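Local coordinates for protein carbohydrate oxidase (Microdochium nivale, PDB 3RJA) that oxidises the C1 hydroxyl of mono-, oligo- and polysaccharides to lactones with its flavin cofactor, passing the electrons to molecular oxygen to form hydrogen peroxide, at residues A[397-400]-A[401-404]; A[338-342]-A[343-347]; A[165-168]-A[169-173]; A[49-52]-A[53-56]. All coordinates share one frame; numbering follows the deposited sequence.

Overall arrangement
All four contacts are local, each within one continuous run of chain, and they gather in two places. Contacts 3 and 4 lie within the FAD-binding range, centres about 9 Å apart, where the hairpin of 165-173 packs on helix 46-58. Contacts 1 and 2 have centres about 18 Å apart and touch, near helices 332-345 and 403-414, beside the eight-stranded antiparallel sheet; between contacts 2 and 4 the centres are about 49 Å apart. Contact 4 is the most buried and is held by regular helical bonds and aliphatic packing. Contact 3 adds a salt bridge at its exposed turn. Contacts 1 and 2, partly buried, rely on aromatic rings round a helix start and end.

Contact 1 (A[397-400]-A[401-404]); sequences TYPE and TSFK
Glu400 and Thr401 form the bend at which a loop turns into helix 403-414, and beside it Tyr398 meets Phe403; one backbone bond, Ser402 N to Pro399 O at 3.0 Å, ties the turn. Glu400 CB and CG lie against Thr401 N, CG at 3.3 Å, with the chain bent at chi2 (-101°). Separately, Glu400 O lies 3.3 Å from Phe403 CD2 at the ring edge. Thr401 OG1 comes 4.2 Å from Pro399 CB. A charged and a hydroxylated residue suit this exposed bend. Tyr398, in contrast, is buried, and its ring meets that of Phe403 obliquely, neither stacked nor edge-to-face: the centroids are 4.9 Å apart and the planes lie at 42°. With its CG trans to the backbone N (chi1 -172°), Tyr398 puts CE1 over one face of the Phe403 ring, displaced toward the rim and 3.5 Å from Phe403 CE1. A tyrosine suits this place, since its ring supplies apolar surface while its hydroxyl bonds to Asp390. Phe403, wholly apolar, also meets Tyr320 edge-to-face. Pro399, whose ring restricts phi, lends a constrained backbone to the turn and a small apolar surface to Ser402, whose OG bonds to Tyr392 OH. Water 1 links the two backbones, donating to Glu400 O at 2.7 Å and accepting a weak bond from Lys404 N at 3.3 Å.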
ATOM      1  N   THR A 397     -22.661  11.804  -2.998  1.00 20.88           N
ATOM      2  CA  THR A 397     -22.518  10.651  -3.867  1.00 21.43           C
ATOM      3  C   THR A 397     -21.371  10.906  -4.806  1.00 22.42           C
ATOM      4  O   THR A 397     -21.298  11.979  -5.392  1.00 22.07           O
ATOM      5  CB  THR A 397     -23.810  10.439  -4.690  1.00 20.80           C
ATOM      6  OG1 THR A 397     -24.880  10.204  -3.777  1.00 24.71           O
ATOM      7  CG2 THR A 397     -23.711   9.232  -5.620  1.00 22.81           C
ATOM      8  N   TYR A 398     -20.465   9.931  -4.959  1.00 21.04           N
ATOM      9  CA  TYR A 398     -19.451  10.060  -5.987  1.00 19.01           C
ATOM     10  C   TYR A 398     -20.150   9.986  -7.343  1.00 19.21           C
ATOM     11  O   TYR A 398     -20.743   8.964  -7.651  1.00 17.45           O
ATOM     12  CB  TYR A 398     -18.393   8.955  -5.882  1.00 18.09           C
ATOM     13  CG  TYR A 398     -17.235   9.205  -6.814  1.00 16.20           C
ATOM     14  CD1 TYR A 398     -17.280   8.799  -8.140  1.00 13.82           C
ATOM     15  CD2 TYR A 398     -16.083   9.876  -6.361  1.00 14.67           C
ATOM     16  CE1 TYR A 398     -16.204   9.046  -8.992  1.00 13.09           C
ATOM     17  CE2 TYR A 398     -15.018  10.124  -7.207  1.00 12.77           C
ATOM     18  CZ  TYR A 398     -15.083   9.722  -8.517  1.00 12.10           C
ATOM     19  OH  TYR A 398     -14.022  10.002  -9.367  1.00 11.77           O
ATOM     20  N   PRO A 399     -20.059  11.057  -8.168  1.00 21.63           N
ATOM     21  CA  PRO A 399     -20.746  11.056  -9.461  1.00 20.62           C
ATOM     22  C   PRO A 399     -20.199  10.081 -10.490  1.00 22.60           C
ATOM     23  O   PRO A 399     -18.986   9.959 -10.669  1.00 21.04           O
ATOM     24  CB  PRO A 399     -20.597  12.519  -9.952  1.00 21.09           C
ATOM     25  CG  PRO A 399     -20.381  13.311  -8.723  1.00 21.30           C
ATOM     26  CD  PRO A 399     -19.528  12.400  -7.856  1.00 20.87           C
ATOM     27  N   GLU A 400     -21.118   9.421 -11.190  1.00 23.52           N
ATOM     28  CA  GLU A 400     -20.781   8.482 -12.255  1.00 25.43           C
ATOM     29  C   GLU A 400     -19.900   9.103 -13.346  1.00 24.63           C
ATOM     30  O   GLU A 400     -19.107   8.414 -13.981  1.00 25.51           O
ATOM     31  CB  GLU A 400     -22.074   7.849 -12.843  1.00 27.84           C
ATOM     32  CG  GLU A 400     -22.739   8.548 -14.083  1.00 29.96           C
ATOM     33  CD  GLU A 400     -23.966   9.440 -13.804  0.50 29.96           C
ATOM     34  OE1 GLU A 400     -24.232   9.866 -12.651  0.50 26.83           O
ATOM     35  OE2 GLU A 400     -24.671   9.730 -14.797  0.50 32.61           O
ATOM     36  N   THR A 401     -20.022  10.411 -13.554  1.00 28.07           N
ATOM     37  CA  THR A 401     -19.187  11.091 -14.568  1.00 27.01           C
ATOM     38  C   THR A 401     -17.773  11.463 -14.090  1.00 25.75           C
ATOM     39  O   THR A 401     -16.873  11.662 -14.922  1.00 22.90           O
ATOM     40  CB  THR A 401     -19.884  12.335 -15.154  1.00 30.02           C
ATOM     41  OG1 THR A 401     -20.458  13.135 -14.096  1.00 31.93           O
ATOM     42  CG2 THR A 401     -20.977  11.894 -16.128  1.00 33.17           C
ATOM     43  N   SER A 402     -17.565  11.505 -12.770  1.00 23.78           N
ATOM     44  CA  SER A 402     -16.257  11.920 -12.196  1.00 20.83           C
ATOM     45  C   SER A 402     -15.060  10.993 -12.522  1.00 18.82           C
ATOM     46  O   SER A 402     -13.901  11.449 -12.564  1.00 16.49           O
ATOM     47  CB  SER A 402     -16.384  12.187 -10.695  1.00 20.46           C
ATOM     48  OG  SER A 402     -17.296  13.263 -10.490  1.00 22.58           O
ATOM     49  N   PHE A 403     -15.329   9.716 -12.788  1.00 20.44           N
ATOM     50  CA  PHE A 403     -14.253   8.741 -13.045  1.00 20.46           C
ATOM     51  C   PHE A 403     -13.345   9.204 -14.189  1.00 22.20           C
ATOM     52  O   PHE A 403     -12.130   9.007 -14.152  1.00 19.07           O
ATOM     53  CB  PHE A 403     -14.798   7.345 -13.380  1.00 21.12           C
ATOM     54  CG  PHE A 403     -15.588   6.708 -12.257  1.00 19.93           C
ATOM     55  CD1 PHE A 403     -14.957   6.287 -11.106  1.00 17.26           C
ATOM     56  CD2 PHE A 403     -16.967   6.550 -12.366  1.00 20.40           C
ATOM     57  CE1 PHE A 403     -15.668   5.728 -10.070  1.00 20.31           C
ATOM     58  CE2 PHE A 403     -17.714   5.961 -11.328  1.00 23.39           C
ATOM     59  CZ  PHE A 403     -17.058   5.556 -10.162  1.00 21.04           C
ATOM     60  N   LYS A 404     -13.941   9.847 -15.186  1.00 22.61           N
ATOM     61  CA  LYS A 404     -13.186  10.252 -16.372  1.00 24.36           C
ATOM     62  C   LYS A 404     -12.029  11.228 -16.036  1.00 21.32           C
ATOM     63  O   LYS A 404     -11.056  11.276 -16.766  1.00 19.69           O
ATOM     64  CB  LYS A 404     -14.111  10.770 -17.487  1.00 26.53           C
ATOM     65  CG  LYS A 404     -14.812  12.076 -17.203  1.00 30.96           C
ATOM     66  CD  LYS A 404     -15.772  12.453 -18.360  1.00 36.00           C
ATOM     67  CE  LYS A 404     -15.942  13.983 -18.496  1.00 38.96           C
ATOM     68  NZ  LYS A 404     -16.512  14.645 -17.271  1.00 37.06           N
TER
HETATM   69  O   HOH W   1     -16.965   8.732 -15.605  1.00 33.84           O

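Contact 2 (A[338-342]-A[343-347]); sequences VDYYF and DVSNK
Tyr340 O is gripped by two backbone donors, Val344 N at 2.8 Å and Ser345 N at 2.9 Å, which reach it from opposite faces of its carbonyl plane; Ser345 OG adds a weak third bond. This shared acceptor marks the change from alpha-helical to wider pi-type spacing near the end of helix 332-345, continued by Asn346 N to Tyr341 O at 2.9 Å. Val344 suits the place beside Tyr340 because its branched CB stands over the centre of the ring, 3.9 Å from the centroid, in a CH-pi contact. With CG beside its own backbone N (chi1 -70°), Asn346 turns its amide back to two rings: its ND2 lies over one face of Phe342, toward the rim, while its OD1 comes 3.2 Å from Tyr341 CE1 at the ring edge, beside the slightly positive ring hydrogens, with amide and tyrosine planes 77° apart. Asp339 and Asp343, one turn apart, both form salt bridges with Lys223, which probably offsets their mutual repulsion. On one side Phe342 packs on helix 223-239; on another Tyr341 meets Trp353 of strand 352-359 and bonds to Asp251, while Tyr340 stacks on Trp409 of helix 403-414.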
ATOM      1  N   VAL A 338       1.527  17.190 -17.765  1.00 17.39           N
ATOM      2  CA  VAL A 338       1.488  18.616 -17.431  1.00 18.18           C
ATOM      3  C   VAL A 338       0.377  19.390 -18.182  1.00 19.56           C
ATOM      4  O   VAL A 338      -0.230  20.297 -17.599  1.00 18.46           O
ATOM      5  CB  VAL A 338       2.891  19.251 -17.606  1.00 19.87           C
ATOM      6  CG1 VAL A 338       2.845  20.773 -17.469  1.00 16.85           C
ATOM      7  CG2 VAL A 338       3.877  18.646 -16.544  1.00 18.94           C
ATOM      8  N   ASP A 339       0.116  19.025 -19.448  1.00 17.77           N
ATOM      9  CA  ASP A 339      -1.021  19.591 -20.209  1.00 18.86           C
ATOM     10  C   ASP A 339      -2.345  19.401 -19.437  1.00 20.36           C
ATOM     11  O   ASP A 339      -3.085  20.366 -19.195  1.00 18.03           O
ATOM     12  CB  ASP A 339      -1.107  18.962 -21.611  1.00 17.48           C
ATOM     13  CG  ASP A 339      -0.130  19.606 -22.622  1.00 20.03           C
ATOM     14  OD1 ASP A 339       0.434  20.691 -22.367  1.00 18.28           O
ATOM     15  OD2 ASP A 339       0.069  19.017 -23.694  1.00 21.36           O
ATOM     16  N   TYR A 340      -2.601  18.152 -19.017  1.00 19.21           N
ATOM     17  CA  TYR A 340      -3.797  17.790 -18.259  1.00 17.91           C
ATOM     18  C   TYR A 340      -3.811  18.466 -16.895  1.00 17.35           C
ATOM     19  O   TYR A 340      -4.824  18.989 -16.463  1.00 16.71           O
ATOM     20  CB  TYR A 340      -3.813  16.261 -18.086  1.00 18.57           C
ATOM     21  CG  TYR A 340      -5.173  15.657 -17.798  1.00 16.71           C
ATOM     22  CD1 TYR A 340      -5.646  15.530 -16.493  1.00 17.94           C
ATOM     23  CD2 TYR A 340      -5.981  15.207 -18.842  1.00 16.59           C
ATOM     24  CE1 TYR A 340      -6.910  14.959 -16.235  1.00 17.11           C
ATOM     25  CE2 TYR A 340      -7.216  14.622 -18.604  1.00 17.38           C
ATOM     26  CZ  TYR A 340      -7.674  14.502 -17.295  1.00 17.75           C
ATOM     27  OH  TYR A 340      -8.908  13.941 -17.069  1.00 19.30           O
ATOM     28  N   TYR A 341      -2.667  18.454 -16.218  1.00 17.30           N
ATOM     29  CA  TYR A 341      -2.498  19.119 -14.918  1.00 17.06           C
ATOM     30  C   TYR A 341      -3.101  20.530 -14.979  1.00 19.35           C
ATOM     31  O   TYR A 341      -3.951  20.896 -14.141  1.00 18.55           O
ATOM     32  CB  TYR A 341      -1.001  19.221 -14.638  1.00 13.97           C
ATOM     33  CG  TYR A 341      -0.549  19.591 -13.254  1.00 13.80           C
ATOM     34  CD1 TYR A 341      -1.447  20.023 -12.250  1.00 12.53           C
ATOM     35  CD2 TYR A 341       0.814  19.512 -12.936  1.00 12.24           C
ATOM     36  CE1 TYR A 341      -0.982  20.364 -10.965  1.00 12.92           C
ATOM     37  CE2 TYR A 341       1.274  19.858 -11.674  1.00 13.06           C
ATOM     38  CZ  TYR A 341       0.390  20.279 -10.693  1.00 12.61           C
ATOM     39  OH  TYR A 341       0.901  20.560  -9.441  1.00 12.78           O
ATOM     40  N   PHE A 342      -2.651  21.308 -15.970  1.00 18.46           N
ATOM     41  CA  PHE A 342      -3.011  22.735 -16.073  1.00 20.42           C
ATOM     42  C   PHE A 342      -4.345  23.007 -16.768  1.00 18.43           C
ATOM     43  O   PHE A 342      -5.087  23.871 -16.318  1.00 15.87           O
ATOM     44  CB  PHE A 342      -1.866  23.585 -16.675  1.00 19.34           C
ATOM     45  CG  PHE A 342      -0.754  23.852 -15.700  1.00 20.21           C
ATOM     46  CD1 PHE A 342       0.252  22.897 -15.492  1.00 20.93           C
ATOM     47  CD2 PHE A 342      -0.727  25.026 -14.956  1.00 20.69           C
ATOM     48  CE1 PHE A 342       1.271  23.116 -14.559  1.00 21.16           C
ATOM     49  CE2 PHE A 342       0.301  25.260 -14.012  1.00 21.35           C
ATOM     50  CZ  PHE A 342       1.304  24.304 -13.824  1.00 20.09           C
ATOM     51  N   ASP A 343      -4.642  22.276 -17.842  1.00 17.70           N
ATOM     52  CA  ASP A 343      -5.876  22.503 -18.607  1.00 20.22           C
ATOM     53  C   ASP A 343      -7.125  21.801 -18.034  1.00 20.54           C
ATOM     54  O   ASP A 343      -8.249  22.271 -18.254  1.00 19.06           O
ATOM     55  CB  ASP A 343      -5.697  22.098 -20.072  1.00 19.92           C
ATOM     56  CG  ASP A 343      -4.492  22.789 -20.727  1.00 22.53           C
ATOM     57  OD1 ASP A 343      -4.041  23.839 -20.216  1.00 22.85           O
ATOM     58  OD2 ASP A 343      -3.991  22.266 -21.737  1.00 21.36           O
ATOM     59  N   VAL A 344      -6.926  20.688 -17.314  1.00 19.89           N
ATOM     60  CA  VAL A 344      -8.053  19.955 -16.676  1.00 18.66           C
ATOM     61  C   VAL A 344      -7.991  19.991 -15.136  1.00 19.66           C
ATOM     62  O   VAL A 344      -8.816  20.645 -14.476  1.00 19.74           O
ATOM     63  CB  VAL A 344      -8.172  18.496 -17.210  1.00 18.13           C
ATOM     64  CG1 VAL A 344      -9.395  17.805 -16.603  1.00 17.26           C
ATOM     65  CG2 VAL A 344      -8.275  18.479 -18.778  1.00 17.96           C
ATOM     66  N   SER A 345      -6.997  19.314 -14.570  1.00 17.62           N
ATOM     67  CA  SER A 345      -6.936  19.116 -13.119  1.00 17.50           C
ATOM     68  C   SER A 345      -7.090  20.375 -12.282  1.00 16.36           C
ATOM     69  O   SER A 345      -7.880  20.387 -11.329  1.00 15.21           O
ATOM     70  CB  SER A 345      -5.677  18.326 -12.709  1.00 16.76           C
ATOM     71  OG  SER A 345      -5.487  17.244 -13.595  1.00 17.92           O
ATOM     72  N   ASN A 346      -6.326  21.417 -12.611  1.00 16.20           N
ATOM     73  CA  ASN A 346      -6.355  22.668 -11.823  1.00 18.67           C
ATOM     74  C   ASN A 346      -7.691  23.438 -11.930  1.00 17.49           C
ATOM     75  O   ASN A 346      -7.954  24.367 -11.155  1.00 16.81           O
ATOM     76  CB  ASN A 346      -5.129  23.579 -12.129  1.00 18.53           C
ATOM     77  CG  ASN A 346      -3.800  23.001 -11.588  1.00 21.51           C
ATOM     78  OD1 ASN A 346      -3.759  21.942 -10.936  1.00 20.57           O
ATOM     79  ND2 ASN A 346      -2.692  23.695 -11.888  1.00 23.66           N
ATOM     80  N   LYS A 347      -8.543  23.006 -12.853  1.00 19.05           N
ATOM     81  CA  LYS A 347      -9.893  23.576 -13.026  1.00 22.03           C
ATOM     82  C   LYS A 347     -10.968  22.684 -12.378  1.00 22.84           C
ATOM     83  O   LYS A 347     -12.165  23.023 -12.367  1.00 20.15           O
ATOM     84  CB  LYS A 347     -10.203  23.789 -14.514  1.00 21.75           C
ATOM     85  CG  LYS A 347      -9.351  24.882 -15.166  1.00 26.19           C
ATOM     86  CD  LYS A 347      -9.666  25.011 -16.661  1.00 29.30           C
ATOM     87  CE  LYS A 347      -8.481  25.559 -17.478  1.00 34.44           C
ATOM     88  NZ  LYS A 347      -8.496  25.058 -18.920  1.00 32.06           N
TER

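Contact 3 (A[165-168]-A[169-173]); sequences VVLA and DGRIV
Leu167 reaches across the end of a beta hairpin to Val173 and Arg171. Its CD1 lies 3.9 Å from Val173 CG1, the two side chains crossing at about a right angle, and 3.6 Å from Arg171 NH2, over one face of the guanidinium. A leucine suits this buried spot: CD1 touches both partners, while CD2 turns to Val173 CG2. Backbone bonds set the pairing: Val165 and Val173 form an antiparallel hydrogen-bonded pair, Val166 and Ile172 a non-hydrogen-bonded one, and Leu167 N meets Arg171 O at 2.8 Å in an almost straight bond (175°). The reversal is a type I turn plus G1 bulge, a 3:5 hairpin, closed by Gly170 N to Leu167 O at 3.0 Å. Glycine fits the bulge because its positive phi (94°) would press a side chain against the preceding carbonyl. Asp169 CG sits between its backbone N and carbonyl carbon (chi1 66°), which brings OD1 back to Arg171 N at 3.0 Å, an Asx turn; OD2 receives Arg171 NE at 2.9 Å on its syn side. Farther out, Val166 and Ile172 pack on helix 46-58, and Leu167 and Val173 on Leu183 of helix 181-190. The salt bridge probably steadies the guanidinium by its edge and leaves a face for Leu167, so that ion pairing at the exposed turn and apolar packing beside it share one arginine.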
ATOM      1  N   VAL A 165       0.880 -19.351   7.340  1.00 12.29           N
ATOM      2  CA  VAL A 165      -0.213 -19.092   6.387  1.00 11.63           C
ATOM      3  C   VAL A 165      -1.273 -20.173   6.523  1.00 12.17           C
ATOM      4  O   VAL A 165      -0.947 -21.367   6.577  1.00 13.55           O
ATOM      5  CB  VAL A 165       0.306 -19.077   4.935  1.00 11.81           C
ATOM      6  CG1 VAL A 165      -0.777 -18.597   3.959  1.00 11.85           C
ATOM      7  CG2 VAL A 165       1.544 -18.231   4.806  1.00 11.73           C
ATOM      8  N   VAL A 166      -2.537 -19.763   6.550  1.00 12.29           N
ATOM      9  CA  VAL A 166      -3.677 -20.693   6.424  1.00 11.38           C
ATOM     10  C   VAL A 166      -4.021 -20.837   4.948  1.00 11.25           C
ATOM     11  O   VAL A 166      -4.373 -19.833   4.285  1.00 10.53           O
ATOM     12  CB  VAL A 166      -4.920 -20.179   7.209  1.00 11.97           C
ATOM     13  CG1 VAL A 166      -6.135 -21.135   7.024  1.00 11.54           C
ATOM     14  CG2 VAL A 166      -4.589 -20.008   8.660  1.00 10.78           C
ATOM     15  N   LEU A 167      -3.917 -22.060   4.420  1.00 11.46           N
ATOM     16  CA  LEU A 167      -4.190 -22.304   2.994  1.00 13.06           C
ATOM     17  C   LEU A 167      -5.664 -22.546   2.729  1.00 13.19           C
ATOM     18  O   LEU A 167      -6.417 -22.783   3.675  1.00 12.01           O
ATOM     19  CB  LEU A 167      -3.366 -23.491   2.450  1.00 12.29           C
ATOM     20  CG  LEU A 167      -1.851 -23.393   2.603  1.00 13.00           C
ATOM     21  CD1 LEU A 167      -1.139 -24.608   1.964  1.00 12.55           C
ATOM     22  CD2 LEU A 167      -1.292 -22.062   2.051  1.00 12.55           C
ATOM     23  N   ALA A 168      -6.041 -22.574   1.441  1.00 14.33           N
ATOM     24  CA  ALA A 168      -7.445 -22.806   1.022  1.00 15.48           C
ATOM     25  C   ALA A 168      -8.034 -24.154   1.466  1.00 15.99           C
ATOM     26  O   ALA A 168      -9.253 -24.278   1.703  1.00 16.30           O
ATOM     27  CB  ALA A 168      -7.592 -22.628  -0.505  1.00 15.96           C
ATOM     28  N   ASP A 169      -7.172 -25.155   1.599  1.00 16.84           N
ATOM     29  CA  ASP A 169      -7.606 -26.475   2.047  1.00 17.49           C
ATOM     30  C   ASP A 169      -7.677 -26.606   3.569  1.00 19.31           C
ATOM     31  O   ASP A 169      -7.967 -27.697   4.084  1.00 20.95           O
ATOM     32  CB  ASP A 169      -6.720 -27.572   1.445  1.00 19.09           C
ATOM     33  CG  ASP A 169      -5.256 -27.534   1.944  1.00 19.17           C
ATOM     34  OD1 ASP A 169      -4.872 -26.687   2.789  1.00 16.37           O
ATOM     35  OD2 ASP A 169      -4.480 -28.396   1.471  1.00 19.83           O
ATOM     36  N   GLY A 170      -7.382 -25.516   4.286  1.00 17.04           N
ATOM     37  CA  GLY A 170      -7.420 -25.529   5.758  1.00 16.57           C
ATOM     38  C   GLY A 170      -6.102 -25.827   6.489  1.00 15.85           C
ATOM     39  O   GLY A 170      -6.013 -25.682   7.719  1.00 15.01           O
ATOM     40  N   ARG A 171      -5.080 -26.263   5.760  1.00 13.67           N
ATOM     41  CA  ARG A 171      -3.777 -26.494   6.388  1.00 14.38           C
ATOM     42  C   ARG A 171      -3.065 -25.207   6.821  1.00 15.48           C
ATOM     43  O   ARG A 171      -3.198 -24.141   6.201  1.00 16.02           O
ATOM     44  CB  ARG A 171      -2.856 -27.289   5.470  1.00 14.33           C
ATOM     45  CG  ARG A 171      -3.309 -28.717   5.237  1.00 14.03           C
ATOM     46  CD  ARG A 171      -2.285 -29.468   4.440  1.00 14.42           C
ATOM     47  NE  ARG A 171      -2.146 -28.956   3.070  1.00 15.30           N
ATOM     48  CZ  ARG A 171      -0.995 -28.582   2.513  1.00 16.25           C
ATOM     49  NH1 ARG A 171       0.145 -28.616   3.219  1.00 14.90           N
ATOM     50  NH2 ARG A 171      -0.982 -28.163   1.245  1.00 18.08           N
ATOM     51  N   ILE A 172      -2.314 -25.308   7.896  1.00 14.84           N
ATOM     52  CA  ILE A 172      -1.475 -24.196   8.326  1.00 14.10           C
ATOM     53  C   ILE A 172      -0.040 -24.554   7.951  1.00 14.83           C
ATOM     54  O   ILE A 172       0.418 -25.645   8.292  1.00 14.65           O
ATOM     55  CB  ILE A 172      -1.588 -23.994   9.834  1.00 14.24           C
ATOM     56  CG1 ILE A 172      -3.047 -23.647  10.218  1.00 13.88           C
ATOM     57  CG2 ILE A 172      -0.548 -22.939  10.303  1.00 12.99           C
ATOM     58  CD1 ILE A 172      -3.360 -23.796  11.722  1.00 15.06           C
ATOM     59  N   VAL A 173       0.644 -23.668   7.221  1.00 14.16           N
ATOM     60  CA  VAL A 173       2.022 -23.933   6.785  1.00 14.87           C
ATOM     61  C   VAL A 173       2.924 -22.732   7.044  1.00 15.75           C
ATOM     62  O   VAL A 173       2.452 -21.587   7.125  1.00 14.36           O
ATOM     63  CB  VAL A 173       2.119 -24.323   5.262  1.00 14.98           C
ATOM     64  CG1 VAL A 173       1.259 -25.543   4.937  1.00 14.51           C
ATOM     65  CG2 VAL A 173       1.789 -23.128   4.339  1.00 12.93           C
TER

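Contact 4 (A[49-52]-A[53-56]); sequences IQSA and VQCA
Val53 packs closely against the preceding turn, its CG2 3.5 Å from Ile49 O and its backbone N bonded to that same oxygen at 3.0 Å. With CG1 trans to the backbone N (chi1 169°), CG2 falls beside that N and so meets Ile49 O. Ile49 and Val53, one turn apart on the same flank, press together on Val166 and Ile196 of the neighbouring strands, where branched aliphatic side chains suit a sheet surface. Ala52 and Cys55 also belong to the buried part. The single methyl of Ala52 allows Leu7 of helix 2-9 to come close, and Cys55 is joined to that helix by a disulfide with Cys6; its SG also lies 3.6 Å from Ser51 O. Running through all of this is the alpha-helix 46-58 of the FAD-binding domain, in which Gln54 N, Cys55 N and Ala56 N each bond to the carbonyl four residues back, as Val53 N does. The polar side is looser. Ser51 OG and Gln54 OE1 stand 4.3 Å apart without direct bonding, and water 2 bridges them, donating to Ser51 OG at 2.8 Å and to Gln54 OE1 at 2.7 Å. Small and polar, Ser51 also hydrogen-bonds to Ala47 O, while the exposed Gln54 extends its amide to the water. Gln50, extended through chi1 and chi2, carries its NE2 to Gly170 O in the hairpin of 165-173.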
ATOM      1  N   ILE A  49      -9.088 -18.675  12.315  1.00 12.57           N
ATOM      2  CA  ILE A  49      -8.902 -18.405  10.881  1.00 12.31           C
ATOM      3  C   ILE A  49      -9.067 -19.716  10.104  1.00 12.75           C
ATOM      4  O   ILE A  49      -9.825 -19.777   9.119  1.00 13.28           O
ATOM      5  CB  ILE A  49      -7.530 -17.708  10.569  1.00 11.00           C
ATOM      6  CG1 ILE A  49      -7.440 -16.320  11.279  1.00 10.78           C
ATOM      7  CG2 ILE A  49      -7.326 -17.559   9.026  1.00 11.40           C
ATOM      8  CD1 ILE A  49      -6.028 -15.678  11.268  1.00 10.14           C
ATOM      9  N   GLN A  50      -8.366 -20.756  10.575  1.00 11.95           N
ATOM     10  CA  GLN A  50      -8.463 -22.099  10.023  1.00 12.36           C
ATOM     11  C   GLN A  50      -9.894 -22.653   9.992  1.00 11.43           C
ATOM     12  O   GLN A  50     -10.362 -23.139   8.968  1.00 11.60           O
ATOM     13  CB  GLN A  50      -7.557 -23.048  10.830  1.00 12.92           C
ATOM     14  CG  GLN A  50      -7.537 -24.494  10.324  1.00 13.35           C
ATOM     15  CD  GLN A  50      -6.578 -25.343  11.149  1.00 13.10           C
ATOM     16  OE1 GLN A  50      -6.547 -25.243  12.372  1.00 12.67           O
ATOM     17  NE2 GLN A  50      -5.760 -26.125  10.478  1.00 12.07           N
ATOM     18  N   SER A  51     -10.594 -22.569  11.108  1.00 11.09           N
ATOM     19  CA  SER A  51     -11.955 -23.061  11.173  1.00 11.16           C
ATOM     20  C   SER A  51     -12.876 -22.281  10.215  1.00 11.89           C
ATOM     21  O   SER A  51     -13.805 -22.863   9.616  1.00 11.06           O
ATOM     22  CB  SER A  51     -12.471 -22.914  12.609  1.00 12.32           C
ATOM     23  OG  SER A  51     -11.712 -23.745  13.485  1.00 13.61           O
ATOM     24  N   ALA A  52     -12.637 -20.967  10.095  1.00 10.60           N
ATOM     25  CA  ALA A  52     -13.441 -20.147   9.191  1.00 11.34           C
ATOM     26  C   ALA A  52     -13.239 -20.629   7.748  1.00 11.25           C
ATOM     27  O   ALA A  52     -14.192 -20.775   7.020  1.00 11.29           O
ATOM     28  CB  ALA A  52     -13.121 -18.626   9.344  1.00 10.21           C
ATOM     29  N   VAL A  53     -12.000 -20.899   7.360  1.00 11.62           N
ATOM     30  CA  VAL A  53     -11.705 -21.426   6.023  1.00 11.80           C
ATOM     31  C   VAL A  53     -12.369 -22.815   5.809  1.00 14.02           C
ATOM     32  O   VAL A  53     -12.917 -23.077   4.735  1.00 14.84           O
ATOM     33  CB  VAL A  53     -10.167 -21.385   5.738  1.00 11.70           C
ATOM     34  CG1 VAL A  53      -9.750 -22.158   4.478  1.00 11.27           C
ATOM     35  CG2 VAL A  53      -9.686 -19.926   5.650  1.00 11.27           C
ATOM     36  N   GLN A  54     -12.376 -23.674   6.832  1.00 14.28           N
ATOM     37  CA  GLN A  54     -13.143 -24.936   6.791  1.00 14.91           C
ATOM     38  C   GLN A  54     -14.652 -24.739   6.498  1.00 15.46           C
ATOM     39  O   GLN A  54     -15.221 -25.417   5.627  1.00 15.24           O
ATOM     40  CB  GLN A  54     -13.016 -25.674   8.134  1.00 16.73           C
ATOM     41  CG  GLN A  54     -11.764 -26.478   8.342  1.00 16.89           C
ATOM     42  CD  GLN A  54     -11.915 -27.410   9.543  1.00 18.83           C
ATOM     43  OE1 GLN A  54     -11.902 -26.968  10.712  1.00 18.12           O
ATOM     44  NE2 GLN A  54     -12.077 -28.710   9.263  1.00 16.89           N
ATOM     45  N   CYS A  55     -15.306 -23.833   7.231  1.00 13.79           N
ATOM     46  CA  CYS A  55     -16.736 -23.526   6.987  1.00 14.39           C
ATOM     47  C   CYS A  55     -16.992 -23.061   5.549  1.00 14.99           C
ATOM     48  O   CYS A  55     -17.994 -23.461   4.900  1.00 14.74           O
ATOM     49  CB  CYS A  55     -17.226 -22.459   7.985  1.00 13.86           C
ATOM     50  SG  CYS A  55     -17.394 -23.129   9.652  0.90 13.59           S
ATOM     51  N   ALA A  56     -16.095 -22.211   5.061  1.00 14.77           N
ATOM     52  CA  ALA A  56     -16.211 -21.696   3.697  1.00 16.47           C
ATOM     53  C   ALA A  56     -16.212 -22.882   2.735  1.00 15.62           C
ATOM     54  O   ALA A  56     -17.077 -22.968   1.847  1.00 15.33           O
ATOM     55  CB  ALA A  56     -15.066 -20.747   3.382  1.00 14.10           C
TER
HETATM   56  O   HOH W   2     -12.975 -26.259  13.142  1.00 25.92           O